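Local coordinates for protein aerobactin synthase IucC (Klebsiella pneumoniae, PDB 6CN7) that catalyses the ATP-dependent attachment of a second N-acetyl-N-hydroxylysine to citryl-N-acetyl-N-hydroxylysine, the step that yields the siderophore aerobactin, at residues D9-Q14 with G107-L112; R13-K18 with V74-L79; G270-K275 with V351-N356; A296-S301 with L322-A327. The protein carries 5 engineered substitutions. One frame throughout, in Å; residues are numbered along the deposited sequence.

Interactions 1 and 2 lie about 10 Å apart between centres and both use helix 4-25, whose successive turns meet helix 91-114 and the start of helix 76-87. Interaction 1 is a surface contact, interaction 2 a buried one, and both are mainly aliphatic; N12 of 9-14 ties them together, its OD1 accepting from A76 N. Interactions 3 and 4, some 32 to 42 Å from that pair between centres, share a sheet in which strands 350-355 and 326-330 are neighbours. Interaction 3 is a partly buried, backbone-bonded strand pair, whereas interaction 4, nested within its chain loop, packs a helix against the neighbouring loop and strand in a buried contact without a hydrogen bond across.

Interaction 1: residues D9-Q14 with G107-L112; sequences DFVNRQ and GDLQLL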
loop_
_atom_site.group_PDB
_atom_site.type_symbol
_atom_site.label_atom_id
_atom_site.label_comp_id
_atom_site.label_asym_id
_atom_site.label_seq_id
_atom_site.Cartn_x
_atom_site.Cartn_y
_atom_site.Cartn_z
ATOM N N ASP A 9 -24.150 15.279 9.551
ATOM C CA ASP A 9 -25.420 14.730 10.009
ATOM C C ASP A 9 -26.293 14.307 8.837
ATOM O O ASP A 9 -26.966 13.271 8.900
ATOM C CB ASP A 9 -26.157 15.751 10.874
ATOM C CG ASP A 9 -27.534 15.274 11.286
ATOM O OD1 ASP A 9 -27.617 14.331 12.103
ATOM O OD2 ASP A 9 -28.532 15.835 10.788
ATOM N N PHE A 10 -26.299 15.096 7.760
ATOM C CA PHE A 10 -27.100 14.740 6.594
ATOM C C PHE A 10 -26.629 13.426 5.986
ATOM O O PHE A 10 -27.446 12.574 5.620
ATOM C CB PHE A 10 -27.043 15.859 5.555
ATOM C CG PHE A 10 -27.807 15.558 4.296
ATOM C CD1 PHE A 10 -29.170 15.789 4.225
ATOM C CD2 PHE A 10 -27.159 15.049 3.181
ATOM C CE1 PHE A 10 -29.876 15.513 3.068
ATOM C CE2 PHE A 10 -27.859 14.772 2.021
ATOM C CZ PHE A 10 -29.220 15.005 1.965
ATOM N N VAL A 11 -25.314 13.238 5.878
ATOM C CA VAL A 11 -24.793 12.033 5.241
ATOM C C VAL A 11 -25.042 10.813 6.119
ATOM O O VAL A 11 -25.306 9.714 5.614
ATOM C CB VAL A 11 -23.299 12.212 4.914
ATOM C CG1 VAL A 11 -22.719 10.936 4.338
ATOM C CG2 VAL A 11 -23.117 13.346 3.920
ATOM N N ASN A 12 -24.958 10.978 7.442
ATOM C CA ASN A 12 -25.232 9.859 8.337
ATOM C C ASN A 12 -26.709 9.489 8.319
ATOM O O ASN A 12 -27.056 8.302 8.345
ATOM C CB ASN A 12 -24.782 10.195 9.759
ATOM C CG ASN A 12 -23.367 9.730 10.045
ATOM O OD1 ASN A 12 -23.136 8.564 10.368
ATOM N ND2 ASN A 12 -22.411 10.645 9.934
ATOM N N ARG A 13 -27.595 10.487 8.274
ATOM C CA ARG A 13 -29.026 10.203 8.224
ATOM C C ARG A 13 -29.398 9.486 6.933
ATOM O O ARG A 13 -30.144 8.500 6.952
ATOM C CB ARG A 13 -29.826 11.497 8.369
ATOM C CG ARG A 13 -29.830 12.045 9.780
ATOM C CD ARG A 13 -30.751 13.243 9.937
ATOM N NE ARG A 13 -30.730 13.729 11.314
ATOM C CZ ARG A 13 -31.566 13.334 12.270
ATOM N NH1 ARG A 13 -32.519 12.445 12.014
ATOM N NH2 ARG A 13 -31.451 13.834 13.493
ATOM N N GLN A 14 -28.883 9.964 5.797
ATOM C CA GLN A 14 -29.181 9.312 4.527
ATOM C C GLN A 14 -28.724 7.858 4.540
ATOM O O GLN A 14 -29.431 6.972 4.045
ATOM C CB GLN A 14 -28.520 10.070 3.376
ATOM C CG GLN A 14 -28.993 11.512 3.212
ATOM C CD GLN A 14 -30.397 11.622 2.654
ATOM O OE1 GLN A 14 -31.315 12.064 3.342
ATOM N NE2 GLN A 14 -30.570 11.232 1.397
ATOM N N GLY A 107 -16.953 9.442 0.708
ATOM C CA GLY A 107 -17.400 9.675 -0.655
ATOM C C GLY A 107 -18.699 10.453 -0.712
ATOM O O GLY A 107 -18.869 11.337 -1.557
ATOM N N ASP A 108 -19.635 10.140 0.186
ATOM C CA ASP A 108 -20.895 10.876 0.224
ATOM C C ASP A 108 -20.671 12.336 0.591
ATOM O O ASP A 108 -21.391 13.216 0.105
ATOM C CB ASP A 108 -21.858 10.206 1.206
ATOM C CG ASP A 108 -22.307 8.831 0.737
ATOM O OD1 ASP A 108 -21.997 8.462 -0.418
ATOM O OD2 ASP A 108 -22.965 8.119 1.523
ATOM N N LEU A 109 -19.681 12.616 1.442
ATOM C CA LEU A 109 -19.337 14.001 1.749
ATOM C C LEU A 109 -18.778 14.710 0.523
ATOM O O LEU A 109 -19.058 15.895 0.302
ATOM C CB LEU A 109 -18.330 14.049 2.897
ATOM C CG LEU A 109 -18.854 13.673 4.285
ATOM C CD1 LEU A 109 -17.697 13.430 5.237
ATOM C CD2 LEU A 109 -19.770 14.755 4.830
ATOM N N GLN A 110 -17.984 14.005 -0.285
ATOM C CA GLN A 110 -17.460 14.597 -1.511
ATOM C C GLN A 110 -18.586 14.931 -2.484
ATOM O O GLN A 110 -18.630 16.031 -3.048
ATOM C CB GLN A 110 -16.456 13.646 -2.163
ATOM C CG GLN A 110 -15.798 14.214 -3.412
ATOM C CD GLN A 110 -15.010 15.475 -3.123
ATOM O OE1 GLN A 110 -14.431 15.629 -2.047
ATOM N NE2 GLN A 110 -14.996 16.393 -4.078
ATOM N N LEU A 111 -19.504 13.988 -2.697
ATOM C CA LEU A 111 -20.606 14.227 -3.624
ATOM C C LEU A 111 -21.471 15.388 -3.153
ATOM O O LEU A 111 -21.944 16.191 -3.965
ATOM C CB LEU A 111 -21.444 12.957 -3.777
ATOM C CG LEU A 111 -20.713 11.760 -4.393
ATOM C CD1 LEU A 111 -21.575 10.509 -4.348
ATOM C CD2 LEU A 111 -20.297 12.063 -5.824
ATOM N N LEU A 112 -21.685 15.493 -1.842
ATOM C CA LEU A 112 -22.471 16.599 -1.307
ATOM C C LEU A 112 -21.795 17.935 -1.589
ATOM O O LEU A 112 -22.455 18.903 -1.985
ATOM C CB LEU A 112 -22.682 16.400 0.195
ATOM C CG LEU A 112 -23.656 17.333 0.916
ATOM C CD1 LEU A 112 -25.053 17.251 0.321
ATOM C CD2 LEU A 112 -23.690 16.982 2.391
HETATM O O HOH W 1 -24.921 9.180 2.882
#
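V11 packs onto three side chains of helix 91-114 and carries most of the apolar contact. Its two methyls divide the work: with CG1 anti to the backbone N (chi1 176°), CG1 meets D108, while CG2 reaches L109 and L112. V11 CG1 lies only 3.3 Å from D108 CB, and V11 CG2 is 3.7 Å from L109 CD2. L112 runs past V11 in the opposite direction and uses both of its methyls on F10, L112 CD2 standing 4.0 Å from F10 CD2. This methyl approaches the ring obliquely, whereas Q14 CG lies over one ring face.

The polar link is indirect. A single water gives one hydrogen to V11 O, 2.8 Å away, and the other to D108 OD2; the second oxygen of this carboxylate, OD1, forms a salt bridge with K145. Within segment 9-14, R13 NE forms a salt bridge with D9 OD2 (3.1 Å), on the syn side of the carboxylate and in the guanidinium plane.

The axes of the two short segments approach to 9.9 Å at 121°, a steeply crossed helix-helix packing with an aliphatic centre and a water-bridged margin, joining helix 4-25 to helix 91-114 near the protein surface.

Interaction 2: residues R13-K18 with V74-L79; sequences RQLVAK and VLAQTL
V74, the first residue of the segment V74-L79, lies beside R13 and V16 and shares its two methyls between them. Its CG2 rests over one face of the R13 guanidinium, 3.9 Å from R13 NH1, and the two side chains cross at about a right angle. R13 arrives there with its chain extended from CG to NE. V74 CG1 meets the aliphatic stem of R13, lying 4.0 Å from R13 CG, and is 4.1 Å from V16 CG2.

L75, at the N-cap position of helix 76-87, directs its CB away from R13-K18, its side chain packing on W8 and N12 of helix 4-25, but its backbone is met by V16: V16 CG2 approaches L75 C at 3.7 Å. The same methyl continues onto A76, coming to 3.6 Å from A76 N, an amide of the first helical turn. A76 CB in turn receives L15 CD2 at 3.5 Å, the shortest separation between side chains here.

One turn further on, L79 has its CG anti to the backbone N (chi1 174°) and brings CD2 within 4.2 Å of V16 CG1, crossing it obliquely. W48 of strand 46-54 also touches V16, V74 and L79.

No hydrogen bond joins the two segments. Cohesion rests on methyl packing, including a valine methyl over the guanidinium face, while R13 NE, R13 NH1 and A76 N bond D9, L67 and N12, respectively, outside the two segments.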
loop_
_atom_site.group_PDB
_atom_site.type_symbol
_atom_site.label_atom_id
_atom_site.label_comp_id
_atom_site.label_asym_id
_atom_site.label_seq_id
_atom_site.Cartn_x
_atom_site.Cartn_y
_atom_site.Cartn_z
ATOM N N ARG A 13 -27.595 10.487 8.274
ATOM C CA ARG A 13 -29.026 10.203 8.224
ATOM C C ARG A 13 -29.398 9.486 6.933
ATOM O O ARG A 13 -30.144 8.500 6.952
ATOM C CB ARG A 13 -29.826 11.497 8.369
ATOM C CG ARG A 13 -29.830 12.045 9.780
ATOM C CD ARG A 13 -30.751 13.243 9.937
ATOM N NE ARG A 13 -30.730 13.729 11.314
ATOM C CZ ARG A 13 -31.566 13.334 12.270
ATOM N NH1 ARG A 13 -32.519 12.445 12.014
ATOM N NH2 ARG A 13 -31.451 13.834 13.493
ATOM N N GLN A 14 -28.883 9.964 5.797
ATOM C CA GLN A 14 -29.181 9.312 4.527
ATOM C C GLN A 14 -28.724 7.858 4.540
ATOM O O GLN A 14 -29.431 6.972 4.045
ATOM C CB GLN A 14 -28.520 10.070 3.376
ATOM C CG GLN A 14 -28.993 11.512 3.212
ATOM C CD GLN A 14 -30.397 11.622 2.654
ATOM O OE1 GLN A 14 -31.315 12.064 3.342
ATOM N NE2 GLN A 14 -30.570 11.232 1.397
ATOM N N LEU A 15 -27.546 7.588 5.106
ATOM C CA LEU A 15 -27.033 6.224 5.099
ATOM C C LEU A 15 -27.828 5.327 6.043
ATOM O O LEU A 15 -28.142 4.182 5.700
ATOM C CB LEU A 15 -25.546 6.215 5.468
ATOM C CG LEU A 15 -24.880 4.834 5.478
ATOM C CD1 LEU A 15 -25.083 4.112 4.153
ATOM C CD2 LEU A 15 -23.394 4.952 5.788
ATOM N N VAL A 16 -28.160 5.825 7.238
ATOM C CA VAL A 16 -28.984 5.047 8.161
ATOM C C VAL A 16 -30.311 4.687 7.503
ATOM O O VAL A 16 -30.770 3.541 7.575
ATOM C CB VAL A 16 -29.196 5.821 9.476
ATOM C CG1 VAL A 16 -30.280 5.164 10.334
ATOM C CG2 VAL A 16 -27.891 5.900 10.256
ATOM N N ALA A 17 -30.948 5.663 6.853
ATOM C CA ALA A 17 -32.219 5.399 6.188
ATOM C C ALA A 17 -32.055 4.369 5.077
ATOM O O ALA A 17 -32.902 3.482 4.914
ATOM C CB ALA A 17 -32.800 6.699 5.632
ATOM N N LYS A 18 -30.971 4.468 4.306
ATOM C CA LYS A 18 -30.720 3.478 3.264
ATOM C C LYS A 18 -30.529 2.091 3.865
ATOM O O LYS A 18 -31.068 1.104 3.350
ATOM C CB LYS A 18 -29.497 3.880 2.438
ATOM C CG LYS A 18 -29.192 2.936 1.284
ATOM C CD LYS A 18 -27.937 3.344 0.530
ATOM C CE LYS A 18 -27.572 2.299 -0.516
ATOM N NZ LYS A 18 -26.358 2.669 -1.296
ATOM N N VAL A 74 -27.927 10.246 15.543
ATOM C CA VAL A 74 -28.183 9.354 14.418
ATOM C C VAL A 74 -26.885 9.199 13.631
ATOM O O VAL A 74 -26.477 10.104 12.901
ATOM C CB VAL A 74 -29.317 9.884 13.534
ATOM C CG1 VAL A 74 -29.580 8.941 12.367
ATOM C CG2 VAL A 74 -30.579 10.070 14.364
ATOM N N LEU A 75 -26.236 8.044 13.780
ATOM C CA LEU A 75 -24.973 7.766 13.111
ATOM C C LEU A 75 -25.006 6.362 12.527
ATOM O O LEU A 75 -25.520 5.430 13.154
ATOM C CB LEU A 75 -23.793 7.902 14.079
ATOM C CG LEU A 75 -23.635 9.276 14.733
ATOM C CD1 LEU A 75 -22.588 9.224 15.838
ATOM C CD2 LEU A 75 -23.274 10.329 13.695
ATOM N N ALA A 76 -24.454 6.218 11.319
ATOM C CA ALA A 76 -24.367 4.901 10.699
ATOM C C ALA A 76 -23.516 3.959 11.538
ATOM O O ALA A 76 -23.832 2.770 11.669
ATOM C CB ALA A 76 -23.796 5.021 9.288
ATOM N N GLN A 77 -22.428 4.475 12.116
ATOM C CA GLN A 77 -21.586 3.654 12.977
ATOM C C GLN A 77 -22.396 3.032 14.107
ATOM O O GLN A 77 -22.229 1.847 14.424
ATOM C CB GLN A 77 -20.442 4.503 13.531
ATOM C CG GLN A 77 -19.474 3.743 14.413
ATOM C CD GLN A 77 -19.509 4.202 15.852
ATOM O OE1 GLN A 77 -20.575 4.443 16.413
ATOM N NE2 GLN A 77 -18.335 4.330 16.462
ATOM N N THR A 78 -23.290 3.811 14.720
ATOM C CA THR A 78 -24.117 3.287 15.802
ATOM C C THR A 78 -24.994 2.142 15.311
ATOM O O THR A 78 -25.096 1.098 15.966
ATOM C CB THR A 78 -24.977 4.408 16.389
ATOM O OG1 THR A 78 -24.146 5.523 16.734
ATOM C CG2 THR A 78 -25.709 3.929 17.636
ATOM N N LEU A 79 -25.636 2.320 14.154
ATOM C CA LEU A 79 -26.503 1.274 13.622
ATOM C C LEU A 79 -25.712 0.008 13.315
ATOM O O LEU A 79 -26.165 -1.103 13.610
ATOM C CB LEU A 79 -27.219 1.771 12.367
ATOM C CG LEU A 79 -28.046 0.723 11.615
ATOM C CD1 LEU A 79 -29.141 0.146 12.506
ATOM C CD2 LEU A 79 -28.637 1.322 10.358
#

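Interaction 3: residues G270-K275 with V351-N356; sequences GGLDIK and VIWREN
Five backbone hydrogen bonds join G270-K275 to V351-N356 in antiparallel register. D273 and R354 exchange a pair: R354 N donates almost straight to D273 O (2.9 Å, 176°), while the return bond from D273 N to R354 O is more bent, at 136°. K275 and I352 pair next, K275 N lying 2.8 Å from I352 O. N356 N closes the other end on G271 O.

On the face of D273 and I352, K275 CD lies over one face of the R354 guanidinium. K275 NZ comes to 3.2 Å from R354 NH1, a meeting of like charges probably eased by the salt bridge of that NH1 with D444.

The face bearing L272, I274 and W353 packs through apolar groups; E355, also on it, turns its carboxylate to W360 NE1 and G323 N. I274 and W353 run side by side, and I274 CD1 makes a CH-pi contact over the six-membered ring, 4.2 Å from its centroid. The same methyl touches V351 CG2 at 3.7 Å.

L191 of helix 188-195 packs on L272 and W353, and P221 of strand 217-222 on I274 and V351. Strand 272-275 runs between strands 262-265 and 350-355, the latter continuing the sheet to strand 326-330.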
loop_
_atom_site.group_PDB
_atom_site.type_symbol
_atom_site.label_atom_id
_atom_site.label_comp_id
_atom_site.label_asym_id
_atom_site.label_seq_id
_atom_site.Cartn_x
_atom_site.Cartn_y
_atom_site.Cartn_z
ATOM N N GLY A 270 -10.621 9.338 -27.491
ATOM C CA GLY A 270 -10.169 8.497 -28.587
ATOM C C GLY A 270 -11.033 7.310 -28.969
ATOM O O GLY A 270 -10.724 6.619 -29.944
ATOM N N GLY A 271 -12.104 7.044 -28.228
ATOM C CA GLY A 271 -13.025 5.987 -28.584
ATOM C C GLY A 271 -12.745 4.634 -27.956
ATOM O O GLY A 271 -13.546 3.706 -28.147
ATOM N N LEU A 272 -11.642 4.482 -27.225
ATOM C CA LEU A 272 -11.326 3.240 -26.528
ATOM C C LEU A 272 -11.175 3.529 -25.041
ATOM O O LEU A 272 -10.368 4.378 -24.650
ATOM C CB LEU A 272 -10.044 2.605 -27.070
ATOM C CG LEU A 272 -10.086 1.992 -28.474
ATOM C CD1 LEU A 272 -8.703 1.489 -28.870
ATOM C CD2 LEU A 272 -11.103 0.863 -28.551
ATOM N N ASP A 273 -11.949 2.826 -24.224
ATOM C CA ASP A 273 -11.696 2.777 -22.793
ATOM C C ASP A 273 -10.750 1.622 -22.488
ATOM O O ASP A 273 -10.563 0.711 -23.297
ATOM C CB ASP A 273 -12.995 2.612 -22.006
ATOM C CG ASP A 273 -13.927 3.798 -22.157
ATOM O OD1 ASP A 273 -13.437 4.904 -22.465
ATOM O OD2 ASP A 273 -15.151 3.627 -21.962
ATOM N N ILE A 274 -10.149 1.668 -21.306
ATOM C CA ILE A 274 -9.215 0.642 -20.867
ATOM C C ILE A 274 -9.723 0.056 -19.560
ATOM O O ILE A 274 -10.247 0.778 -18.706
ATOM C CB ILE A 274 -7.785 1.195 -20.702
ATOM C CG1 ILE A 274 -6.797 0.040 -20.525
ATOM C CG2 ILE A 274 -7.709 2.164 -19.519
ATOM C CD1 ILE A 274 -5.342 0.450 -20.621
ATOM N N LYS A 275 -9.572 -1.256 -19.414
ATOM C CA LYS A 275 -9.963 -1.968 -18.202
ATOM C C LYS A 275 -8.747 -2.714 -17.678
ATOM O O LYS A 275 -8.143 -3.509 -18.405
ATOM C CB LYS A 275 -11.120 -2.930 -18.471
ATOM C CG LYS A 275 -11.580 -3.691 -17.241
ATOM C CD LYS A 275 -12.756 -4.599 -17.547
ATOM C CE LYS A 275 -13.214 -5.338 -16.300
ATOM N NZ LYS A 275 -14.390 -6.208 -16.562
ATOM N N VAL A 351 -4.667 -6.634 -19.630
ATOM C CA VAL A 351 -5.318 -5.419 -20.109
ATOM C C VAL A 351 -6.474 -5.812 -21.014
ATOM O O VAL A 351 -6.396 -6.800 -21.751
ATOM C CB VAL A 351 -4.326 -4.497 -20.851
ATOM C CG1 VAL A 351 -3.741 -5.203 -22.069
ATOM C CG2 VAL A 351 -5.003 -3.189 -21.252
ATOM N N ILE A 352 -7.548 -5.029 -20.955
ATOM C CA ILE A 352 -8.699 -5.183 -21.834
ATOM C C ILE A 352 -9.032 -3.817 -22.411
ATOM O O ILE A 352 -9.114 -2.829 -21.672
ATOM C CB ILE A 352 -9.917 -5.766 -21.091
ATOM C CG1 ILE A 352 -9.607 -7.177 -20.588
ATOM C CG2 ILE A 352 -11.149 -5.779 -22.002
ATOM C CD1 ILE A 352 -10.657 -7.735 -19.646
ATOM N N TRP A 353 -9.216 -3.758 -23.727
ATOM C CA TRP A 353 -9.606 -2.532 -24.409
ATOM C C TRP A 353 -11.079 -2.618 -24.784
ATOM O O TRP A 353 -11.515 -3.605 -25.387
ATOM C CB TRP A 353 -8.746 -2.302 -25.651
ATOM C CG TRP A 353 -7.304 -2.060 -25.327
ATOM C CD1 TRP A 353 -6.316 -2.998 -25.231
ATOM C CD2 TRP A 353 -6.685 -0.797 -25.048
ATOM N NE1 TRP A 353 -5.121 -2.396 -24.913
ATOM C CE2 TRP A 353 -5.321 -1.046 -24.794
ATOM C CE3 TRP A 353 -7.153 0.519 -24.989
ATOM C CZ2 TRP A 353 -4.421 -0.029 -24.487
ATOM C CZ3 TRP A 353 -6.255 1.529 -24.684
ATOM C CH2 TRP A 353 -4.906 1.250 -24.436
ATOM N N ARG A 354 -11.839 -1.590 -24.417
ATOM C CA ARG A 354 -13.278 -1.566 -24.620
ATOM C C ARG A 354 -13.668 -0.420 -25.539
ATOM O O ARG A 354 -12.993 0.612 -25.604
ATOM C CB ARG A 354 -14.031 -1.416 -23.298
ATOM C CG ARG A 354 -14.238 -2.709 -22.544
ATOM C CD ARG A 354 -15.210 -2.484 -21.408
ATOM N NE ARG A 354 -15.414 -3.677 -20.597
ATOM C CZ ARG A 354 -16.122 -3.693 -19.474
ATOM N NH1 ARG A 354 -16.261 -4.823 -18.793
ATOM N NH2 ARG A 354 -16.689 -2.580 -19.027
ATOM N N GLU A 355 -14.778 -0.616 -26.239
ATOM C CA GLU A 355 -15.304 0.379 -27.161
ATOM C C GLU A 355 -16.028 1.472 -26.382
ATOM O O GLU A 355 -16.952 1.187 -25.613
ATOM C CB GLU A 355 -16.241 -0.297 -28.157
ATOM C CG GLU A 355 -16.377 0.411 -29.481
ATOM C CD GLU A 355 -17.145 -0.413 -30.493
ATOM O OE1 GLU A 355 -17.465 -1.580 -30.186
ATOM O OE2 GLU A 355 -17.428 0.105 -31.594
ATOM N N ASN A 356 -15.599 2.715 -26.571
ATOM C CA ASN A 356 -16.236 3.865 -25.942
ATOM C C ASN A 356 -17.522 4.217 -26.691
ATOM O O ASN A 356 -17.569 4.115 -27.917
ATOM C CB ASN A 356 -15.275 5.059 -25.946
ATOM C CG ASN A 356 -15.837 6.288 -25.247
ATOM O OD1 ASN A 356 -17.007 6.633 -25.401
ATOM N ND2 ASN A 356 -14.985 6.971 -24.492
#

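Interaction 4: residues A296-S301 with L322-A327; sequences AGPLAS and LGEPAA
P298 and E324 meet at an oblique angle, and the proline ring leans on the glutamate backbone more than on its side chain. P298 CB stands 3.5 Å from E324 O and P298 CG 3.7 Å from the same oxygen. The E324 chain, extended beyond CG, carries its carboxylate beside G297 and P298: E324 OE1 is 4.1 Å from P298 CD and 4.2 Å from G297 CA, where no side chain intervenes. E324 OE2 has a weak, long ion pair with R354.

On the far side of P298 from G297 along the helix, S301 points its CB at the loop, 4.1 Å from G323 CA. Its OG stays beside its own backbone N (chi1 -57°), turned back to a weak hydrogen bond with G297 O at 3.3 Å. The third touch is apolar, P298 CG lying 4.3 Å from A327 CB.

Helix 291-310 is kinked here: P298 N has no hydrogen to donate, and L299 N bonds A296 O, three residues back, instead of making the regular helical bond. The contact is a helix packed against the loop leading into strand 326-330, whose A326 pairs with W353 in the sheet of the IucA/IucC family region.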
loop_
_atom_site.group_PDB
_atom_site.type_symbol
_atom_site.label_atom_id
_atom_site.label_comp_id
_atom_site.label_asym_id
_atom_site.label_seq_id
_atom_site.Cartn_x
_atom_site.Cartn_y
_atom_site.Cartn_z
ATOM N N ALA A 296 -12.269 -15.190 -24.141
ATOM C CA ALA A 296 -13.450 -15.540 -24.920
ATOM C C ALA A 296 -14.372 -14.356 -25.174
ATOM O O ALA A 296 -15.196 -14.418 -26.094
ATOM C CB ALA A 296 -14.236 -16.648 -24.213
ATOM N N GLY A 297 -14.256 -13.287 -24.390
ATOM C CA GLY A 297 -15.105 -12.128 -24.533
ATOM C C GLY A 297 -15.070 -11.535 -25.927
ATOM O O GLY A 297 -16.111 -11.273 -26.537
ATOM N N PRO A 298 -13.868 -11.293 -26.456
ATOM C CA PRO A 298 -13.769 -10.799 -27.839
ATOM C C PRO A 298 -14.558 -11.624 -28.838
ATOM O O PRO A 298 -14.975 -11.093 -29.874
ATOM C CB PRO A 298 -12.261 -10.861 -28.113
ATOM C CG PRO A 298 -11.648 -10.632 -26.777
ATOM C CD PRO A 298 -12.551 -11.336 -25.796
ATOM N N LEU A 299 -14.779 -12.908 -28.560
ATOM C CA LEU A 299 -15.596 -13.741 -29.431
ATOM C C LEU A 299 -17.062 -13.754 -29.021
ATOM O O LEU A 299 -17.923 -14.040 -29.861
ATOM C CB LEU A 299 -15.063 -15.176 -29.448
ATOM C CG LEU A 299 -15.368 -15.930 -30.744
ATOM C CD1 LEU A 299 -14.447 -15.455 -31.864
ATOM C CD2 LEU A 299 -15.252 -17.432 -30.544
ATOM N N ALA A 300 -17.365 -13.456 -27.756
ATOM C CA ALA A 300 -18.758 -13.312 -27.346
ATOM C C ALA A 300 -19.344 -12.006 -27.864
ATOM O O ALA A 300 -20.481 -11.977 -28.351
ATOM C CB ALA A 300 -18.869 -13.387 -25.824
ATOM N N SER A 301 -18.582 -10.913 -27.771
ATOM C CA SER A 301 -19.033 -9.642 -28.325
ATOM C C SER A 301 -19.295 -9.765 -29.820
ATOM O O SER A 301 -20.326 -9.303 -30.322
ATOM C CB SER A 301 -17.993 -8.554 -28.053
ATOM O OG SER A 301 -17.730 -8.427 -26.666
ATOM N N LEU A 322 -21.277 -2.652 -27.408
ATOM C CA LEU A 322 -19.909 -2.158 -27.358
ATOM C C LEU A 322 -18.954 -3.336 -27.219
ATOM O O LEU A 322 -19.112 -4.172 -26.324
ATOM C CB LEU A 322 -19.737 -1.177 -26.198
ATOM C CG LEU A 322 -20.579 0.100 -26.309
ATOM C CD1 LEU A 322 -20.478 0.937 -25.047
ATOM C CD2 LEU A 322 -20.165 0.923 -27.518
ATOM N N GLY A 323 -17.965 -3.403 -28.110
ATOM C CA GLY A 323 -17.113 -4.565 -28.222
ATOM C C GLY A 323 -15.801 -4.438 -27.460
ATOM O O GLY A 323 -15.405 -3.369 -27.005
ATOM N N GLU A 324 -15.129 -5.585 -27.326
ATOM C CA GLU A 324 -13.795 -5.684 -26.737
ATOM C C GLU A 324 -12.827 -6.128 -27.828
ATOM O O GLU A 324 -12.610 -7.335 -28.020
ATOM C CB GLU A 324 -13.785 -6.668 -25.567
ATOM C CG GLU A 324 -14.591 -6.203 -24.366
ATOM C CD GLU A 324 -14.535 -7.180 -23.207
ATOM O OE1 GLU A 324 -13.954 -8.275 -23.379
ATOM O OE2 GLU A 324 -15.068 -6.850 -22.126
ATOM N N PRO A 325 -12.225 -5.200 -28.578
ATOM C CA PRO A 325 -11.389 -5.619 -29.715
ATOM C C PRO A 325 -10.066 -6.246 -29.312
ATOM O O PRO A 325 -9.525 -7.048 -30.083
ATOM C CB PRO A 325 -11.179 -4.315 -30.494
ATOM C CG PRO A 325 -11.378 -3.234 -29.484
ATOM C CD PRO A 325 -12.414 -3.742 -28.533
ATOM N N ALA A 326 -9.520 -5.910 -28.145
ATOM C CA ALA A 326 -8.209 -6.401 -27.747
ATOM C C ALA A 326 -8.218 -6.778 -26.274
ATOM O O ALA A 326 -8.892 -6.148 -25.456
ATOM C CB ALA A 326 -7.115 -5.359 -28.012
ATOM N N ALA A 327 -7.450 -7.815 -25.948
ATOM C CA ALA A 327 -7.328 -8.298 -24.582
ATOM C C ALA A 327 -5.976 -8.978 -24.427
ATOM O O ALA A 327 -5.342 -9.373 -25.409
ATOM C CB ALA A 327 -8.459 -9.267 -24.221
#